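Local structure of CD180 antigen (Mus musculus, 3T6Q) at residues R55-T60 against F77-R82; E12-Y17 against P32-C37; L444-P449 against L472-R477. The protein may cooperate with MD-1 and TLR4 in the innate immune response of B cells to bacterial lipopolysaccharide, leading to NF-kappa-B activation. One frame throughout, in Å; residues are numbered along the deposited sequence. Where two conformers were deposited one is given.

Interaction 1 of 3, residues R55-T60 against F77-R82. With NAG (2-acetamido-2-deoxy-beta-D-glucopyranose), chain R.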
loop_
_atom_site.group_PDB
_atom_site.type_symbol
_atom_site.label_atom_id
_atom_site.label_comp_id
_atom_site.label_asym_id
_atom_site.label_seq_id
_atom_site.Cartn_x
_atom_site.Cartn_y
_atom_site.Cartn_z
ATOM N N ARG A 55 4.788 -30.933 9.167
ATOM C CA ARG A 55 4.707 -31.830 10.322
ATOM C C ARG A 55 3.759 -31.375 11.456
ATOM O O ARG A 55 3.379 -32.185 12.304
ATOM C CB ARG A 55 6.100 -32.193 10.837
ATOM C CG ARG A 55 6.768 -31.100 11.605
ATOM C CD ARG A 55 8.046 -31.632 12.199
ATOM N NE ARG A 55 8.726 -30.586 12.932
ATOM C CZ ARG A 55 8.517 -30.322 14.209
ATOM N NH1 ARG A 55 9.187 -29.339 14.787
ATOM N NH2 ARG A 55 7.645 -31.043 14.900
ATOM N N LEU A 56 3.353 -30.093 11.451
ATOM C CA LEU A 56 2.482 -29.525 12.495
ATOM C C LEU A 56 0.997 -29.747 12.137
ATOM O O LEU A 56 0.237 -28.818 11.772
ATOM C CB LEU A 56 2.818 -28.033 12.742
ATOM C CG LEU A 56 4.263 -27.784 13.155
ATOM C CD1 LEU A 56 4.506 -26.304 13.479
ATOM C CD2 LEU A 56 4.709 -28.663 14.334
ATOM N N ILE A 57 0.581 -31.010 12.239
ATOM C CA ILE A 57 -0.713 -31.426 11.727
ATOM C C ILE A 57 -1.879 -30.948 12.620
ATOM O O ILE A 57 -3.026 -30.897 12.171
ATOM C CB ILE A 57 -0.792 -32.973 11.586
ATOM C CG1 ILE A 57 -0.451 -33.642 12.921
ATOM C CG2 ILE A 57 0.104 -33.459 10.429
ATOM C CD1 ILE A 57 -0.728 -35.138 12.930
ATOM N N ASN A 58 -1.570 -30.643 13.876
ATOM C CA ASN A 58 -2.599 -30.300 14.852
ATOM C C ASN A 58 -2.792 -28.781 15.099
ATOM O O ASN A 58 -3.483 -28.412 16.051
ATOM C CB ASN A 58 -2.292 -30.992 16.178
ATOM C CG ASN A 58 -2.836 -32.431 16.242
ATOM O OD1 ASN A 58 -3.347 -32.974 15.277
ATOM N ND2 ASN A 58 -2.772 -33.011 17.421
ATOM N N LEU A 59 -2.184 -27.918 14.274
ATOM C CA LEU A 59 -2.322 -26.454 14.455
ATOM C C LEU A 59 -3.781 -26.053 14.349
ATOM O O LEU A 59 -4.476 -26.446 13.384
ATOM C CB LEU A 59 -1.510 -25.676 13.405
ATOM C CG LEU A 59 0.019 -25.703 13.531
ATOM C CD1 LEU A 59 0.699 -24.937 12.399
ATOM C CD2 LEU A 59 0.472 -25.223 14.913
ATOM N N THR A 60 -4.266 -25.304 15.343
ATOM C CA THR A 60 -5.577 -24.648 15.196
ATOM C C THR A 60 -5.443 -23.104 15.045
ATOM O O THR A 60 -6.351 -22.445 14.558
ATOM C CB THR A 60 -6.505 -24.972 16.400
ATOM O OG1 THR A 60 -5.951 -24.402 17.583
ATOM C CG2 THR A 60 -6.603 -26.520 16.619
ATOM N N PHE A 77 -0.182 -24.929 3.250
ATOM C CA PHE A 77 -0.929 -25.263 4.498
ATOM C C PHE A 77 -1.562 -26.646 4.402
ATOM O O PHE A 77 -2.610 -26.924 5.019
ATOM C CB PHE A 77 -1.970 -24.172 4.785
ATOM C CG PHE A 77 -1.328 -22.834 5.036
ATOM C CD1 PHE A 77 -1.409 -21.823 4.089
ATOM C CD2 PHE A 77 -0.555 -22.632 6.187
ATOM C CE1 PHE A 77 -0.762 -20.599 4.311
ATOM C CE2 PHE A 77 0.077 -21.405 6.417
ATOM C CZ PHE A 77 -0.024 -20.402 5.472
ATOM N N GLN A 78 -0.910 -27.522 3.629
ATOM C CA GLN A 78 -1.510 -28.836 3.292
ATOM C C GLN A 78 -1.847 -29.666 4.505
ATOM O O GLN A 78 -2.818 -30.393 4.455
ATOM C CB GLN A 78 -0.614 -29.668 2.325
ATOM C CG GLN A 78 0.739 -30.031 2.898
ATOM C CD GLN A 78 1.622 -30.747 1.888
ATOM O OE1 GLN A 78 1.260 -30.884 0.720
ATOM N NE2 GLN A 78 2.783 -31.194 2.339
ATOM N N SER A 79 -1.059 -29.580 5.589
ATOM C CA SER A 79 -1.299 -30.453 6.747
ATOM C C SER A 79 -2.141 -29.825 7.851
ATOM O O SER A 79 -2.334 -30.445 8.919
ATOM C CB SER A 79 0.007 -30.932 7.378
ATOM O OG SER A 79 0.835 -31.624 6.456
ATOM N N GLN A 80 -2.605 -28.589 7.628
ATOM C CA GLN A 80 -3.308 -27.805 8.671
ATOM C C GLN A 80 -4.832 -27.995 8.521
ATOM O O GLN A 80 -5.595 -27.039 8.385
ATOM C CB GLN A 80 -2.909 -26.306 8.559
ATOM C CG GLN A 80 -1.620 -25.970 9.293
ATOM C CD GLN A 80 -0.401 -26.561 8.603
ATOM O OE1 GLN A 80 -0.086 -26.184 7.463
ATOM N NE2 GLN A 80 0.302 -27.447 9.285
ATOM N N HIS A 81 -5.260 -29.254 8.554
ATOM C CA HIS A 81 -6.649 -29.650 8.409
ATOM C C HIS A 81 -7.491 -29.088 9.546
ATOM O O HIS A 81 -8.689 -28.837 9.372
ATOM C CB HIS A 81 -6.715 -31.210 8.390
ATOM C CG HIS A 81 -6.165 -31.853 7.102
ATOM N ND1 HIS A 81 -6.667 -33.000 6.581
ATOM C CD2 HIS A 81 -5.124 -31.465 6.248
ATOM C CE1 HIS A 81 -6.009 -33.321 5.439
ATOM N NE2 HIS A 81 -5.047 -32.391 5.242
ATOM N N ARG A 82 -6.871 -28.882 10.716
ATOM C CA ARG A 82 -7.615 -28.421 11.895
ATOM C C ARG A 82 -7.511 -26.878 12.090
ATOM O O ARG A 82 -7.966 -26.337 13.081
ATOM C CB ARG A 82 -7.183 -29.187 13.149
ATOM C CG ARG A 82 -7.390 -30.716 13.066
ATOM C CD ARG A 82 -7.732 -31.352 14.418
ATOM N NE ARG A 82 -6.730 -31.031 15.438
ATOM C CZ ARG A 82 -6.939 -30.308 16.545
ATOM N NH1 ARG A 82 -8.148 -29.821 16.845
ATOM N NH2 ARG A 82 -5.918 -30.070 17.369
HETATM C C1 NAG R . 6.693 -30.800 -1.655
HETATM C C2 NAG R . 6.791 -32.279 -1.238
HETATM C C3 NAG R . 7.815 -33.020 -2.126
HETATM C C4 NAG R . 7.726 -32.664 -3.619
HETATM C C5 NAG R . 7.750 -31.144 -3.733
HETATM C C6 NAG R . 7.769 -30.582 -5.149
HETATM C C7 NAG R . 6.059 -32.530 1.119
HETATM C C8 NAG R . 6.428 -32.658 2.561
HETATM N N2 NAG R . 7.045 -32.423 0.199
HETATM O O3 NAG R . 7.568 -34.396 -2.028
HETATM O O4 NAG R . 8.782 -33.275 -4.341
HETATM O O5 NAG R . 6.598 -30.675 -3.073
HETATM O O6 NAG R . 6.532 -30.843 -5.747
HETATM O O7 NAG R . 4.855 -32.541 0.851
HETATM O O HOH W 1 -3.985 -28.503 11.634
#
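Q80 reaches across to L56, and R82 reaches alongside N58 and T60, where two successive turns of the leucine-rich-repeat solenoid stack. Both segments are return loops that lead into the next strand, and each carries a type I beta turn, L56-L59 and F77-Q80. Q80 NE2 donates to L56 O at 2.8 Å. The acceptor lies almost in the plane of the Q80 amide, whereas the donor stands 49° out of the carbonyl plane of L56. A bend at chi2 (70°) brings the amide back to this carbonyl and leaves CG alongside L59, with L59 CD1 4.0 Å from Q80 CG. The same nitrogen also donates to F53 O, so the amide is tied to two carbonyls of the preceding coil. Beside it the backbones come close enough for a CA-H...O contact, I57 CA to S79 O at 3.4 Å, while I57 CG2 rests on S79 CB. S79 OG itself turns to S54 O. One water fills the next step: it donates to I57 O and L59 O and accepts from R82 N, joining the two backbones without a direct bond. At the exposed end of the contact T60 CG2 lies over one face of the R82 guanidinium, 3.7 Å from R82 NH1. N58 CB meets the edge of the same group in its plane, and the N58 amide stands nearly perpendicular to it. E36 supplies a long, weak ion pair to this guanidinium. Farther in, the rings of F77 and F53 meet with nearly parallel planes, while L56 and L59 both pack on L38 of strand 37-39. On the glycan side, Q78 NE2 donates an almost straight hydrogen bond (168°) of 2.9 Å to O7 of the N-acetylglucosamine whose neighbours include N50.

Interaction 2 of 3, residues E12-Y17 against P32-C37. With NAG (2-acetamido-2-deoxy-beta-D-glucopyranose), chain P; NAG (2-acetamido-2-deoxy-beta-D-glucopyranose), chain Q.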
loop_
_atom_site.group_PDB
_atom_site.type_symbol
_atom_site.label_atom_id
_atom_site.label_comp_id
_atom_site.label_asym_id
_atom_site.label_seq_id
_atom_site.Cartn_x
_atom_site.Cartn_y
_atom_site.Cartn_z
ATOM N N GLU A 12 2.074 -23.350 26.957
ATOM C CA GLU A 12 1.368 -24.544 27.447
ATOM C C GLU A 12 2.082 -25.776 26.950
ATOM O O GLU A 12 2.161 -25.988 25.742
ATOM C CB GLU A 12 -0.046 -24.619 26.910
ATOM C CG GLU A 12 -1.110 -23.927 27.727
ATOM C CD GLU A 12 -2.497 -24.216 27.176
ATOM O OE1 GLU A 12 -3.106 -23.296 26.584
ATOM O OE2 GLU A 12 -2.964 -25.372 27.304
ATOM N N VAL A 13 2.587 -26.584 27.883
ATOM C CA VAL A 13 3.297 -27.829 27.576
ATOM C C VAL A 13 2.615 -28.568 26.436
ATOM O O VAL A 13 1.402 -28.835 26.492
ATOM C CB VAL A 13 3.380 -28.777 28.810
ATOM C CG1 VAL A 13 4.242 -29.988 28.495
ATOM C CG2 VAL A 13 3.904 -28.038 30.040
ATOM N N ASN A 14 3.392 -28.868 25.390
ATOM C CA ASN A 14 2.915 -29.635 24.227
ATOM C C ASN A 14 1.846 -28.962 23.353
ATOM O O ASN A 14 1.431 -29.535 22.344
ATOM C CB ASN A 14 2.425 -31.030 24.647
ATOM C CG ASN A 14 3.536 -31.905 25.182
ATOM O OD1 ASN A 14 4.663 -31.870 24.683
ATOM N ND2 ASN A 14 3.221 -32.709 26.208
ATOM N N LYS A 15 1.410 -27.760 23.730
ATOM C CA LYS A 15 0.243 -27.160 23.098
ATOM C C LYS A 15 0.474 -25.777 22.472
ATOM O O LYS A 15 0.038 -25.533 21.339
ATOM C CB LYS A 15 -0.908 -27.087 24.108
ATOM C CG LYS A 15 -2.221 -26.633 23.497
ATOM C CD LYS A 15 -3.339 -26.644 24.527
ATOM C CE LYS A 15 -4.544 -25.867 24.029
ATOM N NZ LYS A 15 -5.629 -25.860 25.048
ATOM N N THR A 16 1.144 -24.888 23.207
ATOM C CA THR A 16 1.222 -23.456 22.819
ATOM C C THR A 16 2.609 -22.912 22.944
ATOM O O THR A 16 3.182 -22.923 24.021
ATOM C CB THR A 16 0.299 -22.602 23.685
ATOM O OG1 THR A 16 -1.035 -23.045 23.479
ATOM C CG2 THR A 16 0.387 -21.100 23.312
ATOM N N TYR A 17 3.148 -22.422 21.828
ATOM C CA TYR A 17 4.520 -21.943 21.782
ATOM C C TYR A 17 4.564 -20.538 21.194
ATOM O O TYR A 17 3.891 -20.255 20.183
ATOM C CB TYR A 17 5.430 -22.927 21.025
ATOM C CG TYR A 17 5.594 -24.211 21.816
ATOM C CD1 TYR A 17 6.629 -24.358 22.750
ATOM C CD2 TYR A 17 4.657 -25.246 21.687
ATOM C CE1 TYR A 17 6.744 -25.519 23.506
ATOM C CE2 TYR A 17 4.764 -26.403 22.435
ATOM C CZ TYR A 17 5.802 -26.532 23.341
ATOM O OH TYR A 17 5.879 -27.681 24.087
ATOM N N PRO A 32 7.006 -29.641 19.341
ATOM C CA PRO A 32 6.326 -30.940 19.253
ATOM C C PRO A 32 5.277 -31.005 18.148
ATOM O O PRO A 32 4.682 -29.984 17.776
ATOM C CB PRO A 32 5.670 -31.086 20.639
ATOM C CG PRO A 32 5.498 -29.678 21.117
ATOM C CD PRO A 32 6.732 -28.974 20.629
ATOM N N ASN A 33 5.061 -32.209 17.633
ATOM C CA ASN A 33 4.081 -32.470 16.579
ATOM C C ASN A 33 2.654 -32.185 17.023
ATOM O O ASN A 33 1.746 -32.019 16.199
ATOM C CB ASN A 33 4.190 -33.926 16.125
ATOM C CG ASN A 33 5.435 -34.192 15.293
ATOM O OD1 ASN A 33 6.018 -33.271 14.698
ATOM N ND2 ASN A 33 5.843 -35.466 15.242
ATOM N N SER A 34 2.479 -32.141 18.336
ATOM C CA SER A 34 1.195 -31.890 18.955
ATOM C C SER A 34 0.859 -30.392 19.114
ATOM O O SER A 34 -0.237 -30.070 19.548
ATOM C CB SER A 34 1.197 -32.512 20.341
ATOM O OG SER A 34 2.248 -31.933 21.077
ATOM N N THR A 35 1.801 -29.494 18.803
ATOM C CA THR A 35 1.544 -28.033 18.897
ATOM C C THR A 35 0.225 -27.656 18.229
ATOM O O THR A 35 -0.035 -28.025 17.077
ATOM C CB THR A 35 2.674 -27.219 18.244
ATOM O OG1 THR A 35 3.913 -27.578 18.856
ATOM C CG2 THR A 35 2.418 -25.688 18.425
ATOM N N GLU A 36 -0.624 -26.955 18.970
ATOM C CA GLU A 36 -1.886 -26.452 18.431
ATOM C C GLU A 36 -1.919 -24.934 18.205
ATOM O O GLU A 36 -2.586 -24.465 17.290
ATOM C CB GLU A 36 -3.019 -26.847 19.356
ATOM C CG GLU A 36 -3.241 -28.349 19.371
ATOM C CD GLU A 36 -4.270 -28.799 20.376
ATOM O OE1 GLU A 36 -4.881 -27.944 21.058
ATOM O OE2 GLU A 36 -4.466 -30.032 20.465
ATOM N N CYS A 37 -1.186 -24.183 19.017
ATOM C CA CYS A 37 -1.198 -22.708 18.914
ATOM C C CYS A 37 0.222 -22.171 18.803
ATOM O O CYS A 37 0.976 -22.199 19.773
ATOM C CB CYS A 37 -1.935 -22.073 20.103
ATOM S SG CYS A 37 -3.610 -22.702 20.382
HETATM C C1 NAG P . 4.160 -33.612 26.841
HETATM C C2 NAG P . 3.349 -34.266 27.967
HETATM C C3 NAG P . 4.049 -35.491 28.539
HETATM C C4 NAG P . 4.574 -36.423 27.457
HETATM C C5 NAG P . 5.355 -35.659 26.390
HETATM C C6 NAG P . 5.669 -36.562 25.202
HETATM C C7 NAG P . 1.899 -32.904 29.398
HETATM C C8 NAG P . 1.818 -31.976 30.580
HETATM N N2 NAG P . 3.111 -33.358 29.073
HETATM O O3 NAG P . 3.141 -36.202 29.351
HETATM O O4 NAG P . 5.410 -37.364 28.087
HETATM O O5 NAG P . 4.598 -34.573 25.895
HETATM O O6 NAG P . 7.064 -36.593 25.011
HETATM O O7 NAG P . 0.880 -33.204 28.774
HETATM C C1 NAG Q . 6.980 -35.958 14.497
HETATM C C2 NAG Q . 6.925 -37.403 15.025
HETATM C C3 NAG Q . 7.449 -38.489 14.078
HETATM C C4 NAG Q . 7.353 -38.148 12.588
HETATM C C5 NAG Q . 7.558 -36.655 12.334
HETATM C C6 NAG Q . 7.345 -36.272 10.874
HETATM C C7 NAG Q . 7.079 -38.004 17.376
HETATM C C8 NAG Q . 7.944 -38.059 18.606
HETATM N N2 NAG Q . 7.655 -37.508 16.277
HETATM O O3 NAG Q . 6.725 -39.679 14.336
HETATM O O4 NAG Q . 8.330 -38.877 11.885
HETATM O O5 NAG Q . 6.629 -35.955 13.131
HETATM O O6 NAG Q . 5.966 -36.171 10.611
HETATM O O7 NAG Q . 5.905 -38.392 17.407
#
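The Y17 ring meets P32 and T35 obliquely, joining the N-terminal LRRNT cap to the start of the first leucine-rich repeat. CG sits beside the backbone N (chi1 -69°), a torsion that sends the ring along the 32-37 segment. From CB outward, CD2 passes T35 OG1 at 3.7 Å; CE2 then meets P32 CG at 3.6 Å, with the proline coming from the opposing direction. At the tip, OH accepts the backbone N-H of N14 at 3.0 Å and is also hydrogen-bonded to E10 OE1, so two bonds hold the hydroxyl end of the ring. T35 OG1, while touching the ring, donates to P32 O, which also takes T35 N within the type I turn P32-T35. S34 OG donates to N14 O at 2.8 Å, in the carbonyl plane and on a lone pair. K15 O is gripped twice, by C37 N at 3.0 Å and by E36 N at 2.8 Å. The K15 side chain runs extended past the E36 carboxylate: CE comes within 3.6 Å of E36 OE1, while NZ pairs with E12 OE2. N14 ND2 and N33 ND2 are each bonded covalently to an N-acetylglucosamine. A classic beta bulge, with K15 and T16 set opposite the single residue E12, joins strands 9-12 and 16-18, which run antiparallel. T16 forms a parallel bridge with C37, and Y17 N completes the pairing at C37 O, so that strand 16-18 stands between its antiparallel partner 9-12 and the parallel strand 37-39, the next in the concave row of the horseshoe.

Interaction 3 of 3, residues L444-P449 against L472-R477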
loop_
_atom_site.group_PDB
_atom_site.type_symbol
_atom_site.label_atom_id
_atom_site.label_comp_id
_atom_site.label_asym_id
_atom_site.label_seq_id
_atom_site.Cartn_x
_atom_site.Cartn_y
_atom_site.Cartn_z
ATOM N N LEU A 444 -20.985 2.777 60.014
ATOM C CA LEU A 444 -20.721 3.216 58.613
ATOM C C LEU A 444 -21.489 2.417 57.570
ATOM O O LEU A 444 -22.054 3.001 56.618
ATOM C CB LEU A 444 -19.212 3.259 58.313
ATOM C CG LEU A 444 -18.787 3.573 56.862
ATOM C CD1 LEU A 444 -19.203 5.002 56.589
ATOM C CD2 LEU A 444 -17.277 3.397 56.726
ATOM N N PHE A 445 -21.558 1.094 57.779
ATOM C CA PHE A 445 -22.177 0.181 56.819
ATOM C C PHE A 445 -23.517 -0.388 57.215
ATOM O O PHE A 445 -23.958 -1.387 56.628
ATOM C CB PHE A 445 -21.220 -0.951 56.400
ATOM C CG PHE A 445 -19.990 -0.431 55.657
ATOM C CD1 PHE A 445 -20.140 0.370 54.514
ATOM C CD2 PHE A 445 -18.721 -0.701 56.118
ATOM C CE1 PHE A 445 -19.015 0.859 53.851
ATOM C CE2 PHE A 445 -17.593 -0.250 55.443
ATOM C CZ PHE A 445 -17.733 0.556 54.327
ATOM N N ASP A 446 -24.173 0.249 58.165
ATOM C CA ASP A 446 -25.535 -0.153 58.514
ATOM C C ASP A 446 -26.462 -0.040 57.314
ATOM O O ASP A 446 -26.381 0.921 56.534
ATOM C CB ASP A 446 -26.107 0.730 59.628
ATOM C CG ASP A 446 -25.520 0.431 61.012
ATOM O OD1 ASP A 446 -24.961 -0.651 61.232
ATOM O OD2 ASP A 446 -25.631 1.305 61.894
ATOM N N GLY A 447 -27.363 -1.006 57.180
ATOM C CA GLY A 447 -28.384 -0.941 56.158
ATOM C C GLY A 447 -27.985 -1.615 54.859
ATOM O O GLY A 447 -28.638 -1.421 53.845
ATOM N N LEU A 448 -26.944 -2.458 54.903
ATOM C CA LEU A 448 -26.497 -3.224 53.735
ATOM C C LEU A 448 -26.607 -4.747 53.958
ATOM O O LEU A 448 -25.613 -5.461 53.845
ATOM C CB LEU A 448 -25.044 -2.851 53.380
ATOM C CG LEU A 448 -24.921 -1.351 53.071
ATOM C CD1 LEU A 448 -23.427 -1.029 52.936
ATOM C CD2 LEU A 448 -25.713 -1.038 51.812
ATOM N N PRO A 449 -27.825 -5.248 54.257
ATOM C CA PRO A 449 -27.960 -6.696 54.528
ATOM C C PRO A 449 -27.663 -7.626 53.352
ATOM O O PRO A 449 -27.326 -8.791 53.575
ATOM C CB PRO A 449 -29.449 -6.827 54.970
ATOM C CG PRO A 449 -30.148 -5.680 54.250
ATOM C CD PRO A 449 -29.122 -4.547 54.343
ATOM N N LEU A 472 -17.208 -3.366 59.467
ATOM C CA LEU A 472 -17.505 -4.551 58.645
ATOM C C LEU A 472 -18.415 -5.560 59.299
ATOM O O LEU A 472 -19.041 -6.363 58.613
ATOM C CB LEU A 472 -16.212 -5.264 58.191
ATOM C CG LEU A 472 -15.133 -4.403 57.531
ATOM C CD1 LEU A 472 -13.855 -5.233 57.422
ATOM C CD2 LEU A 472 -15.572 -3.917 56.139
ATOM N N GLN A 473 -18.491 -5.545 60.625
ATOM C CA GLN A 473 -19.183 -6.614 61.351
ATOM C C GLN A 473 -20.722 -6.642 61.102
ATOM O O GLN A 473 -21.380 -7.618 61.455
ATOM C CB GLN A 473 -18.832 -6.576 62.855
ATOM C CG GLN A 473 -17.337 -6.734 63.210
ATOM C CD GLN A 473 -16.897 -8.182 63.465
ATOM O OE1 GLN A 473 -17.106 -9.051 62.634
ATOM N NE2 GLN A 473 -16.244 -8.428 64.615
ATOM N N THR A 474 -21.276 -5.601 60.467
ATOM C CA THR A 474 -22.693 -5.611 60.043
ATOM C C THR A 474 -22.966 -6.268 58.681
ATOM O O THR A 474 -24.124 -6.347 58.268
ATOM C CB THR A 474 -23.319 -4.180 60.008
ATOM O OG1 THR A 474 -22.625 -3.340 59.049
ATOM C CG2 THR A 474 -23.319 -3.530 61.396
ATOM N N LEU A 475 -21.922 -6.721 57.980
ATOM C CA LEU A 475 -22.087 -7.192 56.591
ATOM C C LEU A 475 -22.205 -8.733 56.528
ATOM O O LEU A 475 -21.347 -9.429 55.990
ATOM C CB LEU A 475 -20.932 -6.639 55.693
ATOM C CG LEU A 475 -20.878 -5.095 55.707
ATOM C CD1 LEU A 475 -19.616 -4.611 55.006
ATOM C CD2 LEU A 475 -22.120 -4.472 55.062
ATOM N N GLY A 476 -23.282 -9.270 57.094
ATOM C CA GLY A 476 -23.454 -10.732 57.200
ATOM C C GLY A 476 -23.442 -11.506 55.891
ATOM O O GLY A 476 -23.076 -12.682 55.902
ATOM N N ARG A 477 -23.835 -10.893 54.756
ATOM C CA ARG A 477 -23.784 -11.643 53.475
ATOM C C ARG A 477 -22.498 -11.458 52.666
ATOM O O ARG A 477 -22.365 -11.927 51.514
ATOM C CB ARG A 477 -25.022 -11.348 52.616
ATOM C CG ARG A 477 -26.328 -11.503 53.395
ATOM C CD ARG A 477 -27.436 -12.196 52.626
ATOM N NE ARG A 477 -27.641 -13.513 53.229
ATOM C CZ ARG A 477 -28.342 -14.510 52.703
ATOM N NH1 ARG A 477 -28.932 -14.378 51.521
ATOM N NH2 ARG A 477 -28.442 -15.655 53.367
HETATM O O HOH W 2 -21.180 -0.790 59.840
HETATM O O HOH W 3 -25.356 -3.657 57.058
HETATM O O HOH W 4 -23.818 -8.084 53.820
#
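F445, L448 and L475 make the close-packed side of this contact. L475 CD2 wedges between the stems of the other two, 3.7 Å from L448 CB and 3.9 Å from F445 CB. L475 CG lies opposite the carbonyl carbon (chi1 -58°), which swings both methyls toward the 444-449 segment. L475 CD1 and L472 CD2 approach the F445 ring obliquely, L472 CD2 at 4.2 Å from F445 CE2, while L444 CG sits above the ring centre. L454 of strand 453-455 packs against F445, L472 and L475, and L430 of strand 429-431 against F445 and L448. This is the leucine-lined interior of the repeat solenoid, at the point where two consecutive loops lead back to their strands; residues F445-L448 form a type II beta turn, with G447 in the third position at positive phi. Toward solvent the packing gives way to water. One water accepts from F445 N at 2.8 Å and from T474 OG1. A second donates to F445 O at 2.7 Å and to T474 O while accepting from L448 N. A third donates to L448 O and accepts from R477 N at 3.0 Å. Few side chains meet here: T474 CG2 comes within 3.3 Å of D446 OD1, the two crossing at about a right angle, and D446 OD2 has a weak hydrogen bond to S419 OG.

From the N terminus, interaction 2 comes first and closes the 14-residue span between 17 and 32, seating the cap strands on strand 37-39. Interaction 1 then closes the 16 residues between 60 and 77, joining the loops that lead into strands 61-63 and 85-87. Far along the arc, interaction 3 brackets 22 residues and joins the loops before strands 453-455 and 480-482. The three are in series; none nests within or crosses another. Interactions 1 and 2 adjoin: T60 N probably bonds to E36 O, and R55 NH2 to N33 OD1. The centres of interactions 1 and 3 are about 57 Å apart, on opposite sides of the chain's centre.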